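Local coordinates for protein Nrps/pks (Streptomyces albus, PDB 4OPE) that probably catalyses carbon-carbon bond formation by condensing acyl chains, as a ketosynthase domain of the AT-less assembly line that makes oxazolomycin, at residues Ile9-Val14 with Ala263-Thr268; Ala301-Gly306 with Thr336-Pro341; Gly318-Ile323 with Pro384-Asp389; Glu372-Leu377 with Arg397-Trp402. All coordinates share one frame; numbering follows the deposited sequence.

Overall arrangement
Contact 1 is the most central. Its centre lies about 14 Å from that of the chain, and all its touching residues are buried. Contacts 2 and 3 lie farther out, at about 27 and 28 Å, but are largely buried, and contact 4 is only partly buried. Contacts 1 and 2 reach the same large mixed sheet. Contact 1 joins two of its strands by backbone hydrogen bonds. Contact 2 packs a loop on strand 340-343 without any. Helix 318-329 of contact 3 precedes that strand in the chain, and its contact is mostly apolar packing without hydrogen bonds. Contact 4 forms a separate two-stranded sheet with an aromatic end. It touches contact 2 through L373 and P341.

Contact 1 of 4, residues Ile9-Val14 with Ala263-Thr268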
loop_
_atom_site.group_PDB
_atom_site.type_symbol
_atom_site.label_atom_id
_atom_site.label_comp_id
_atom_site.label_asym_id
_atom_site.label_seq_id
_atom_site.Cartn_x
_atom_site.Cartn_y
_atom_site.Cartn_z
ATOM N N ILE A 9 18.858 9.406 -5.979
ATOM C CA ILE A 9 18.386 9.250 -4.655
ATOM C C ILE A 9 19.438 8.513 -3.883
ATOM O O ILE A 9 20.050 7.604 -4.430
ATOM C CB ILE A 9 17.158 8.387 -4.633
ATOM C CG1 ILE A 9 16.083 8.989 -5.527
ATOM C CG2 ILE A 9 16.655 8.245 -3.207
ATOM C CD1 ILE A 9 15.743 10.401 -5.174
ATOM N N VAL A 10 19.623 8.883 -2.608
ATOM C CA VAL A 10 20.532 8.192 -1.704
ATOM C C VAL A 10 19.873 7.880 -0.378
ATOM O O VAL A 10 18.864 8.472 -0.018
ATOM C CB VAL A 10 21.772 9.026 -1.399
ATOM C CG1 VAL A 10 22.546 9.322 -2.688
ATOM C CG2 VAL A 10 21.405 10.323 -0.673
ATOM N N ILE A 11 20.449 6.915 0.318
ATOM C CA ILE A 11 20.005 6.519 1.608
ATOM C C ILE A 11 20.949 7.167 2.615
ATOM O O ILE A 11 22.161 6.964 2.588
ATOM C CB ILE A 11 20.116 4.991 1.800
ATOM C CG1 ILE A 11 19.098 4.252 0.940
ATOM C CG2 ILE A 11 19.941 4.580 3.279
ATOM C CD1 ILE A 11 19.295 2.750 0.984
ATOM N N VAL A 12 20.386 7.877 3.567
ATOM C CA VAL A 12 21.210 8.560 4.528
ATOM C C VAL A 12 21.002 8.100 5.946
ATOM O O VAL A 12 21.514 8.699 6.833
ATOM C CB VAL A 12 20.963 10.066 4.485
ATOM C CG1 VAL A 12 21.153 10.588 3.080
ATOM C CG2 VAL A 12 19.571 10.412 5.020
ATOM N N GLY A 13 20.225 7.067 6.181
ATOM C CA GLY A 13 20.169 6.484 7.541
ATOM C C GLY A 13 19.393 5.197 7.500
ATOM O O GLY A 13 18.617 4.987 6.610
ATOM N N VAL A 14 19.591 4.351 8.476
ATOM C CA VAL A 14 18.864 3.080 8.536
ATOM C C VAL A 14 18.706 2.677 9.975
ATOM O O VAL A 14 19.560 2.980 10.806
ATOM C CB VAL A 14 19.610 1.959 7.728
ATOM C CG1 VAL A 14 21.096 1.837 8.139
ATOM C CG2 VAL A 14 18.890 0.605 7.796
ATOM N N ALA A 263 24.513 4.719 0.788
ATOM C CA ALA A 263 24.428 4.039 -0.492
ATOM C C ALA A 263 23.663 4.918 -1.465
ATOM O O ALA A 263 22.780 5.693 -1.091
ATOM C CB ALA A 263 23.718 2.698 -0.345
ATOM N N VAL A 264 24.010 4.776 -2.725
ATOM C CA VAL A 264 23.284 5.417 -3.785
ATOM C C VAL A 264 22.350 4.382 -4.339
ATOM O O VAL A 264 22.784 3.260 -4.686
ATOM C CB VAL A 264 24.240 5.820 -4.923
ATOM C CG1 VAL A 264 23.475 6.398 -6.094
ATOM C CG2 VAL A 264 25.276 6.789 -4.400
ATOM N N VAL A 265 21.082 4.764 -4.460
ATOM C CA VAL A 265 20.092 3.914 -5.055
ATOM C C VAL A 265 20.127 4.049 -6.567
ATOM O O VAL A 265 19.492 4.928 -7.123
ATOM C CB VAL A 265 18.726 4.289 -4.532
ATOM C CG1 VAL A 265 17.629 3.426 -5.196
ATOM C CG2 VAL A 265 18.734 4.089 -3.014
ATOM N N ARG A 266 20.883 3.178 -7.221
ATOM C CA ARG A 266 21.059 3.270 -8.665
ATOM C C ARG A 266 19.762 3.028 -9.444
ATOM O O ARG A 266 19.474 3.738 -10.388
ATOM C CB ARG A 266 22.176 2.326 -9.131
ATOM C CG ARG A 266 23.604 2.799 -8.739
ATOM C CD ARG A 266 24.269 3.714 -9.772
ATOM N NE ARG A 266 24.556 3.009 -11.039
ATOM C CZ ARG A 266 25.614 2.213 -11.269
ATOM N NH1 ARG A 266 26.537 2.023 -10.329
ATOM N NH2 ARG A 266 25.769 1.609 -12.450
ATOM N N SER A 267 18.988 2.035 -9.036
ATOM C CA SER A 267 17.690 1.753 -9.629
ATOM C C SER A 267 16.772 0.901 -8.719
ATOM O O SER A 267 17.223 0.206 -7.784
ATOM C CB SER A 267 17.854 1.041 -10.980
ATOM O OG SER A 267 18.162 -0.346 -10.825
ATOM N N THR A 268 15.475 1.007 -9.005
ATOM C CA THR A 268 14.483 0.109 -8.431
ATOM C C THR A 268 13.483 -0.333 -9.489
ATOM O O THR A 268 13.204 0.397 -10.427
ATOM C CB THR A 268 13.695 0.713 -7.240
ATOM O OG1 THR A 268 12.931 1.830 -7.682
ATOM C CG2 THR A 268 14.630 1.148 -6.161
#
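The flat groups here are peptides, and I11 and A263 make the straighter join. The N-H of I11 meets A263 O head-on, at 3.0 Å with an angle of 172° at the hydrogen. V265 N gives a second bond, 3.0 Å to I9 O. It is more bent and arrives tilted 22° from the carbonyl plane. Valine side chains flank both carbonyl oxygens: V265 CB is 3.6 Å from I9 O, and V10 CB is 3.5 Å from A263 O.

V10 and V264 form an antiparallel non-hydrogen-bonded pair, and their CA atoms are 4.4 Å apart. On their face, V10 CG1 touches V264 CG2. The other face carries I9, I11, A263 and V265. There I11 crosses V265 at about a right angle, with CG1 4.0 Å from V265 CG2. I11 CG1 is anti to its carbonyl carbon (chi1 -70°), which brings it over that valine. Helix 178-192 packs on I9 and V265, and helix 356-370 on A263.

Strands 9-17 and 263-272 lie side by side within the mixed sheet. This is consistent with the two halves of a thiolase fold meeting at the first strand of each. Only backbone atoms bond across; the side chains are branched or small and apolar. The chemistry implies a dry join: two polar pairs match across it, while V10 and V264 bond to K249 and E434 on flanking strands.

Contact 2 of 4, residues Ala301-Gly306 with Thr336-Pro341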
loop_
_atom_site.group_PDB
_atom_site.type_symbol
_atom_site.label_atom_id
_atom_site.label_comp_id
_atom_site.label_asym_id
_atom_site.label_seq_id
_atom_site.Cartn_x
_atom_site.Cartn_y
_atom_site.Cartn_z
ATOM N N ALA A 301 26.204 -3.362 -15.787
ATOM C CA ALA A 301 26.377 -4.635 -16.432
ATOM C C ALA A 301 26.596 -5.630 -15.353
ATOM O O ALA A 301 27.195 -5.305 -14.323
ATOM C CB ALA A 301 27.607 -4.599 -17.316
ATOM N N PRO A 302 26.147 -6.861 -15.577
ATOM C CA PRO A 302 26.413 -7.926 -14.640
ATOM C C PRO A 302 27.875 -8.017 -14.246
ATOM O O PRO A 302 28.195 -8.393 -13.146
ATOM C CB PRO A 302 25.973 -9.162 -15.411
ATOM C CG PRO A 302 24.845 -8.694 -16.242
ATOM C CD PRO A 302 25.070 -7.226 -16.511
ATOM N N ALA A 303 28.773 -7.680 -15.144
ATOM C CA ALA A 303 30.199 -7.788 -14.831
ATOM C C ALA A 303 30.627 -6.842 -13.685
ATOM O O ALA A 303 31.617 -7.075 -12.984
ATOM C CB ALA A 303 31.013 -7.508 -16.091
ATOM N N ASP A 304 29.867 -5.768 -13.520
ATOM C CA ASP A 304 30.145 -4.770 -12.505
ATOM C C ASP A 304 29.433 -5.043 -11.200
ATOM O O ASP A 304 29.570 -4.265 -10.298
ATOM C CB ASP A 304 29.695 -3.376 -12.984
ATOM C CG ASP A 304 30.307 -2.966 -14.322
ATOM O OD1 ASP A 304 31.467 -3.351 -14.605
ATOM O OD2 ASP A 304 29.597 -2.235 -15.067
ATOM N N LEU A 305 28.649 -6.103 -11.098
ATOM C CA LEU A 305 27.866 -6.336 -9.909
ATOM C C LEU A 305 28.681 -7.034 -8.850
ATOM O O LEU A 305 29.214 -8.078 -9.098
ATOM C CB LEU A 305 26.711 -7.201 -10.291
ATOM C CG LEU A 305 25.615 -7.403 -9.282
ATOM C CD1 LEU A 305 25.064 -6.072 -8.809
ATOM C CD2 LEU A 305 24.540 -8.182 -9.995
ATOM N N GLY A 306 28.789 -6.453 -7.667
ATOM C CA GLY A 306 29.623 -7.027 -6.595
ATOM C C GLY A 306 29.021 -8.085 -5.695
ATOM O O GLY A 306 29.743 -8.883 -5.112
ATOM N N THR A 336 32.035 -13.346 -19.259
ATOM C CA THR A 336 33.258 -14.147 -19.228
ATOM C C THR A 336 34.158 -13.688 -18.085
ATOM O O THR A 336 34.454 -12.501 -17.943
ATOM C CB THR A 336 33.997 -14.131 -20.587
ATOM O OG1 THR A 336 33.051 -14.246 -21.666
ATOM C CG2 THR A 336 34.984 -15.293 -20.665
ATOM N N GLY A 337 34.556 -14.632 -17.238
ATOM C CA GLY A 337 35.385 -14.315 -16.074
ATOM C C GLY A 337 34.643 -13.547 -14.990
ATOM O O GLY A 337 35.262 -12.961 -14.095
ATOM N N VAL A 338 33.315 -13.553 -15.056
ATOM C CA VAL A 338 32.511 -12.874 -14.067
ATOM C C VAL A 338 32.173 -13.837 -12.954
ATOM O O VAL A 338 31.814 -14.980 -13.186
ATOM C CB VAL A 338 31.232 -12.299 -14.674
ATOM C CG1 VAL A 338 30.343 -11.731 -13.579
ATOM C CG2 VAL A 338 31.580 -11.226 -15.713
ATOM N N ARG A 339 32.301 -13.363 -11.732
ATOM C CA ARG A 339 32.071 -14.194 -10.580
ATOM C C ARG A 339 31.444 -13.355 -9.479
ATOM O O ARG A 339 32.047 -12.414 -8.996
ATOM C CB ARG A 339 33.374 -14.802 -10.154
ATOM C CG ARG A 339 33.221 -15.831 -9.070
ATOM C CD ARG A 339 33.951 -15.346 -7.829
ATOM N NE ARG A 339 34.098 -16.418 -6.841
ATOM C CZ ARG A 339 33.695 -16.351 -5.570
ATOM N NH1 ARG A 339 33.125 -15.242 -5.085
ATOM N NH2 ARG A 339 33.871 -17.404 -4.772
ATOM N N ILE A 340 30.205 -13.683 -9.127
ATOM C CA ILE A 340 29.384 -12.842 -8.283
ATOM C C ILE A 340 28.957 -13.602 -7.054
ATOM O O ILE A 340 28.311 -14.640 -7.166
ATOM C CB ILE A 340 28.115 -12.430 -8.984
ATOM C CG1 ILE A 340 28.458 -11.622 -10.220
ATOM C CG2 ILE A 340 27.263 -11.619 -8.027
ATOM C CD1 ILE A 340 27.283 -11.448 -11.151
ATOM N N PRO A 341 29.329 -13.100 -5.870
ATOM C CA PRO A 341 28.891 -13.785 -4.666
ATOM C C PRO A 341 27.437 -13.526 -4.365
ATOM O O PRO A 341 26.942 -12.427 -4.606
ATOM C CB PRO A 341 29.795 -13.234 -3.565
ATOM C CG PRO A 341 30.443 -12.050 -4.160
ATOM C CD PRO A 341 30.516 -12.289 -5.627
#
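I340 has the most surface buried, followed by V338 and G306. The I340 side chain lies under the turn 302-305. Its CD1 is 3.8 Å from P302 O, and its CG1 is 3.8 Å from L305 O. I340 CG1 is anti to the carbonyl carbon (chi1 -62°), which carries CD1 on to P302 O and within 4.4 Å of L305 CB. V338 meets the turn's start. Its CG2 touches A303 CB at 3.8 Å, and its CG1 lies 4.0 Å from P302 O. With an alanine at V338 both methyls are gone, which would probably leave A303 CB without its apolar mate and open a gap beside P302 O. G306 offers only backbone: its O lies 3.4 Å from P341 CG.

The turn leads from helix 284-298 into strand 308-309, the parallel neighbour of strand 340-343. Helix 318-329 links these two strands in a beta-alpha-beta crossover.

No hydrogen bond crosses the contact. P302 O accepts L305 N within its own turn. R405 bonds to A303 O and R339 O, and T416 to D304 O and G306 N. The chemistry implies van der Waals packing, apolar or against carbonyl oxygens, with polar ties through R405 and T416.

Contact 3 of 4, residues Gly318-Ile323 with Pro384-Asp389; sequences GDPVEI and PHLDLD
L386 is the main bump, and the first turn of helix 318-329 is the hollow that takes it. Its CD2 methyl lies against the backbone where D319 passes into P320, 3.5 Å from P320 N. The P320 ring forms one wall, with CD 4.0 Å from the methyl. D319 CB, at 4.1 Å, forms another. I323 CG1 closes the hollow one turn on, 4.0 Å from L386 CD2. L386 crosses both P320 and I323 at about a right angle. With CG anti to the carbonyl carbon (chi1 -52°), its side chain swings to the helix, CD2 leading.

I323 is the bump in return. It points at the loop and sits against both leucines. Its CD1 lies 3.9 Å from L388 CD2, and its CG2 is 4.2 Å from that methyl. Between the leucines the chain turns at D387, which has a left-handed backbone (phi 59°).

The helix starts after a loop reading HGTGT from H311 to T315, a sequence characteristic of ketosynthases. The helix face towards 384-389 is apolar, while its acids turn to backbone N-H groups. D319 OD1 accepts G314 N of that loop, and OD2 accepts F230 N of another. E322 does likewise with G312 N and H311 N. P320 lacks an N-H, which costs nothing in a first turn. E322 N to G318 O and I323 N to D319 O hold the turn.

At the outer end of the contact, H385 touches P320 through its backbone O, near CB. The H385 imidazole is turned away from the helix, and P384 CG lies over one of its faces.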
loop_
_atom_site.group_PDB
_atom_site.type_symbol
_atom_site.label_atom_id
_atom_site.label_comp_id
_atom_site.label_asym_id
_atom_site.label_seq_id
_atom_site.Cartn_x
_atom_site.Cartn_y
_atom_site.Cartn_z
ATOM N N GLY A 318 11.347 -22.834 -5.290
ATOM C CA GLY A 318 11.681 -21.446 -5.463
ATOM C C GLY A 318 13.138 -21.142 -5.727
ATOM O O GLY A 318 13.426 -20.198 -6.474
ATOM N N ASP A 319 14.057 -21.891 -5.081
ATOM C CA ASP A 319 15.464 -21.577 -5.162
ATOM C C ASP A 319 16.004 -21.787 -6.570
ATOM O O ASP A 319 16.647 -20.921 -7.099
ATOM C CB ASP A 319 16.254 -22.345 -4.106
ATOM C CG ASP A 319 16.202 -21.685 -2.695
ATOM O OD1 ASP A 319 15.516 -20.627 -2.487
ATOM O OD2 ASP A 319 16.861 -22.233 -1.782
ATOM N N PRO A 320 15.711 -22.928 -7.209
ATOM C CA PRO A 320 16.094 -23.101 -8.618
ATOM C C PRO A 320 15.445 -22.099 -9.546
ATOM O O PRO A 320 16.014 -21.759 -10.584
ATOM C CB PRO A 320 15.553 -24.494 -8.977
ATOM C CG PRO A 320 15.437 -25.201 -7.681
ATOM C CD PRO A 320 15.091 -24.147 -6.665
ATOM N N VAL A 321 14.227 -21.694 -9.218
ATOM C CA VAL A 321 13.554 -20.693 -10.027
ATOM C C VAL A 321 14.280 -19.358 -9.945
ATOM O O VAL A 321 14.407 -18.676 -10.948
ATOM C CB VAL A 321 12.075 -20.554 -9.618
ATOM C CG1 VAL A 321 11.433 -19.279 -10.158
ATOM C CG2 VAL A 321 11.319 -21.783 -10.103
ATOM N N GLU A 322 14.762 -18.993 -8.767
ATOM C CA GLU A 322 15.484 -17.736 -8.612
ATOM C C GLU A 322 16.754 -17.742 -9.461
ATOM O O GLU A 322 17.083 -16.766 -10.140
ATOM C CB GLU A 322 15.818 -17.473 -7.157
ATOM C CG GLU A 322 16.497 -16.134 -6.932
ATOM C CD GLU A 322 16.466 -15.619 -5.476
ATOM O OE1 GLU A 322 16.141 -16.394 -4.533
ATOM O OE2 GLU A 322 16.769 -14.397 -5.282
ATOM N N ILE A 323 17.441 -18.863 -9.470
ATOM C CA ILE A 323 18.631 -18.933 -10.274
ATOM C C ILE A 323 18.319 -18.849 -11.775
ATOM O O ILE A 323 19.018 -18.186 -12.547
ATOM C CB ILE A 323 19.463 -20.175 -9.946
ATOM C CG1 ILE A 323 19.829 -20.205 -8.469
ATOM C CG2 ILE A 323 20.738 -20.148 -10.744
ATOM C CD1 ILE A 323 20.588 -18.976 -7.986
ATOM N N PRO A 384 21.661 -29.335 -5.245
ATOM C CA PRO A 384 22.252 -29.872 -6.462
ATOM C C PRO A 384 21.452 -29.599 -7.698
ATOM O O PRO A 384 21.992 -29.784 -8.774
ATOM C CB PRO A 384 22.282 -31.370 -6.205
ATOM C CG PRO A 384 21.146 -31.600 -5.305
ATOM C CD PRO A 384 21.009 -30.379 -4.449
ATOM N N HIS A 385 20.199 -29.155 -7.567
ATOM C CA HIS A 385 19.372 -28.866 -8.755
ATOM C C HIS A 385 19.473 -27.427 -9.276
ATOM O O HIS A 385 18.686 -27.047 -10.143
ATOM C CB HIS A 385 17.902 -29.154 -8.471
ATOM C CG HIS A 385 17.682 -30.468 -7.810
ATOM N ND1 HIS A 385 17.112 -30.587 -6.556
ATOM C CD2 HIS A 385 17.982 -31.721 -8.208
ATOM C CE1 HIS A 385 17.072 -31.860 -6.206
ATOM N NE2 HIS A 385 17.605 -32.567 -7.188
ATOM N N LEU A 386 20.390 -26.619 -8.748
ATOM C CA LEU A 386 20.520 -25.214 -9.205
ATOM C C LEU A 386 21.475 -25.083 -10.356
ATOM O O LEU A 386 21.327 -24.167 -11.191
ATOM C CB LEU A 386 21.094 -24.331 -8.120
ATOM C CG LEU A 386 20.443 -24.345 -6.757
ATOM C CD1 LEU A 386 21.362 -23.616 -5.801
ATOM C CD2 LEU A 386 19.061 -23.719 -6.831
ATOM N N ASP A 387 22.500 -25.951 -10.319
ATOM C CA ASP A 387 23.591 -25.949 -11.288
ATOM C C ASP A 387 24.343 -24.617 -11.307
ATOM O O ASP A 387 24.642 -24.079 -12.372
ATOM C CB ASP A 387 23.056 -26.297 -12.693
ATOM C CG ASP A 387 24.165 -26.741 -13.657
ATOM O OD1 ASP A 387 25.152 -27.389 -13.203
ATOM O OD2 ASP A 387 24.034 -26.427 -14.870
ATOM N N LEU A 388 24.648 -24.101 -10.116
ATOM C CA LEU A 388 25.306 -22.797 -9.960
ATOM C C LEU A 388 26.583 -22.604 -10.752
ATOM O O LEU A 388 26.899 -21.494 -11.184
ATOM C CB LEU A 388 25.674 -22.580 -8.511
ATOM C CG LEU A 388 24.615 -21.910 -7.650
ATOM C CD1 LEU A 388 25.233 -21.641 -6.292
ATOM C CD2 LEU A 388 24.098 -20.629 -8.277
ATOM N N ASP A 389 27.302 -23.701 -10.939
ATOM C CA ASP A 389 28.674 -23.677 -11.418
ATOM C C ASP A 389 28.699 -23.291 -12.881
ATOM O O ASP A 389 29.680 -22.723 -13.373
ATOM C CB ASP A 389 29.310 -25.050 -11.177
ATOM C CG ASP A 389 28.809 -25.709 -9.863
ATOM O OD1 ASP A 389 27.617 -26.123 -9.818
ATOM O OD2 ASP A 389 29.586 -25.777 -8.880
#

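Contact 4 of 4, residues Glu372-Leu377 with Arg397-Trp402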
loop_
_atom_site.group_PDB
_atom_site.type_symbol
_atom_site.label_atom_id
_atom_site.label_comp_id
_atom_site.label_asym_id
_atom_site.label_seq_id
_atom_site.Cartn_x
_atom_site.Cartn_y
_atom_site.Cartn_z
ATOM N N GLU A 372 32.860 -6.106 4.011
ATOM C CA GLU A 372 32.967 -7.516 4.250
ATOM C C GLU A 372 31.760 -8.184 3.681
ATOM O O GLU A 372 30.695 -7.604 3.643
ATOM C CB GLU A 372 33.047 -7.828 5.754
ATOM C CG GLU A 372 34.354 -7.428 6.377
ATOM C CD GLU A 372 34.494 -7.858 7.826
ATOM O OE1 GLU A 372 33.571 -7.685 8.639
ATOM O OE2 GLU A 372 35.579 -8.366 8.188
ATOM N N LEU A 373 31.951 -9.421 3.243
ATOM C CA LEU A 373 30.852 -10.300 2.870
ATOM C C LEU A 373 30.699 -11.340 3.931
ATOM O O LEU A 373 31.650 -12.032 4.259
ATOM C CB LEU A 373 31.101 -10.997 1.551
ATOM C CG LEU A 373 31.342 -10.021 0.423
ATOM C CD1 LEU A 373 31.920 -10.784 -0.745
ATOM C CD2 LEU A 373 30.075 -9.283 0.055
ATOM N N VAL A 374 29.477 -11.466 4.442
ATOM C CA VAL A 374 29.205 -12.354 5.561
ATOM C C VAL A 374 28.684 -13.710 5.102
ATOM O O VAL A 374 28.171 -13.827 4.004
ATOM C CB VAL A 374 28.205 -11.715 6.492
ATOM C CG1 VAL A 374 28.725 -10.357 6.938
ATOM C CG2 VAL A 374 26.848 -11.586 5.805
ATOM N N PRO A 375 28.824 -14.739 5.953
ATOM C CA PRO A 375 28.301 -16.065 5.681
ATOM C C PRO A 375 26.797 -16.098 5.464
ATOM O O PRO A 375 26.027 -15.518 6.253
ATOM C CB PRO A 375 28.564 -16.838 6.975
ATOM C CG PRO A 375 29.433 -16.016 7.805
ATOM C CD PRO A 375 29.319 -14.606 7.333
ATOM N N SER A 376 26.405 -16.823 4.416
ATOM C CA SER A 376 25.053 -17.352 4.239
ATOM C C SER A 376 25.010 -18.793 4.809
ATOM O O SER A 376 25.826 -19.585 4.459
ATOM C CB SER A 376 24.696 -17.367 2.747
ATOM O OG SER A 376 23.332 -17.121 2.552
ATOM N N LEU A 377 24.036 -19.116 5.656
ATOM C CA LEU A 377 24.051 -20.339 6.435
ATOM C C LEU A 377 23.330 -21.477 5.745
ATOM O O LEU A 377 22.640 -21.278 4.735
ATOM C CB LEU A 377 23.404 -20.102 7.808
ATOM C CG LEU A 377 24.251 -19.354 8.851
ATOM C CD1 LEU A 377 24.661 -18.022 8.339
ATOM C CD2 LEU A 377 23.474 -19.085 10.108
ATOM N N ARG A 397 29.749 -18.500 1.745
ATOM C CA ARG A 397 29.592 -19.272 2.950
ATOM C C ARG A 397 30.526 -18.857 4.031
ATOM O O ARG A 397 30.388 -19.319 5.148
ATOM C CB ARG A 397 29.872 -20.734 2.656
ATOM C CG ARG A 397 28.961 -21.349 1.603
ATOM C CD ARG A 397 29.121 -22.867 1.617
ATOM N NE ARG A 397 29.865 -23.295 0.455
ATOM C CZ ARG A 397 29.453 -24.159 -0.437
ATOM N NH1 ARG A 397 28.279 -24.760 -0.308
ATOM N NH2 ARG A 397 30.234 -24.430 -1.463
ATOM N N ASP A 398 31.495 -18.010 3.723
ATOM C CA ASP A 398 32.477 -17.611 4.724
ATOM C C ASP A 398 32.587 -16.102 4.855
ATOM O O ASP A 398 32.422 -15.378 3.876
ATOM C CB ASP A 398 33.843 -18.190 4.358
ATOM C CG ASP A 398 33.925 -19.684 4.616
ATOM O OD1 ASP A 398 33.507 -20.109 5.726
ATOM O OD2 ASP A 398 34.412 -20.427 3.717
ATOM N N LEU A 399 32.859 -15.629 6.073
ATOM C CA LEU A 399 33.223 -14.245 6.263
ATOM C C LEU A 399 34.444 -13.932 5.393
ATOM O O LEU A 399 35.410 -14.713 5.334
ATOM C CB LEU A 399 33.553 -13.993 7.724
ATOM C CG LEU A 399 33.966 -12.544 7.995
ATOM C CD1 LEU A 399 32.773 -11.630 7.706
ATOM C CD2 LEU A 399 34.489 -12.348 9.413
ATOM N N ALA A 400 34.419 -12.815 4.694
ATOM C CA ALA A 400 35.539 -12.506 3.836
ATOM C C ALA A 400 35.524 -11.051 3.425
ATOM O O ALA A 400 34.478 -10.401 3.421
ATOM C CB ALA A 400 35.575 -13.431 2.620
ATOM N N PRO A 401 36.703 -10.509 3.128
ATOM C CA PRO A 401 36.736 -9.072 2.839
ATOM C C PRO A 401 36.029 -8.850 1.538
ATOM O O PRO A 401 36.032 -9.723 0.709
ATOM C CB PRO A 401 38.233 -8.771 2.680
ATOM C CG PRO A 401 38.921 -9.927 3.306
ATOM C CD PRO A 401 38.042 -11.116 3.068
ATOM N N TRP A 402 35.409 -7.710 1.377
ATOM C CA TRP A 402 34.687 -7.421 0.166
ATOM C C TRP A 402 35.611 -6.625 -0.720
ATOM O O TRP A 402 35.636 -5.418 -0.701
ATOM C CB TRP A 402 33.394 -6.650 0.454
ATOM C CG TRP A 402 32.537 -6.484 -0.731
ATOM C CD1 TRP A 402 32.877 -6.720 -2.045
ATOM C CD2 TRP A 402 31.199 -5.989 -0.753
ATOM N NE1 TRP A 402 31.823 -6.425 -2.865
ATOM C CE2 TRP A 402 30.777 -5.976 -2.099
ATOM C CE3 TRP A 402 30.313 -5.568 0.222
ATOM C CZ2 TRP A 402 29.525 -5.533 -2.480
ATOM C CZ3 TRP A 402 29.059 -5.144 -0.177
ATOM C CH2 TRP A 402 28.679 -5.137 -1.511
#
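L373 and A400 form an antiparallel hydrogen-bonded pair: L373 N gives to A400 O at 2.7 Å, and A400 N gives back to L373 O at 2.9 Å. These bonds make a two-stranded sheet of 372-373 and 400-401, apart from the large mixed sheet. E372 and P401 form the next, non-hydrogen-bonded pair.

With CG anti to the backbone N (chi1 -173°), the indole of W402 lies against L373. L373 CD2 sits over one face in a CH-pi contact, 3.9 Å from the centroid of the five-membered ring and 24° off its normal. R415 makes a cation-pi contact with the same indole, and the F368 ring also meets it. With an alanine in place of W402, L373 CD2 would probably lose its aromatic floor and R415 its cation-pi mate.

L399 lies on the other side of the L373 backbone. Its CD1 is 3.6 Å from L373 O and reaches V374 and E372. The carboxylate of E372 goes on to a salt bridge with R32 of helix 24-33, and W28 and L31 of that helix pack on V374. Beyond the strands the segments stay close. P375 CD packs on L399 CB at 4.3 Å, and P375 CB rests 3.6 Å from R397 O.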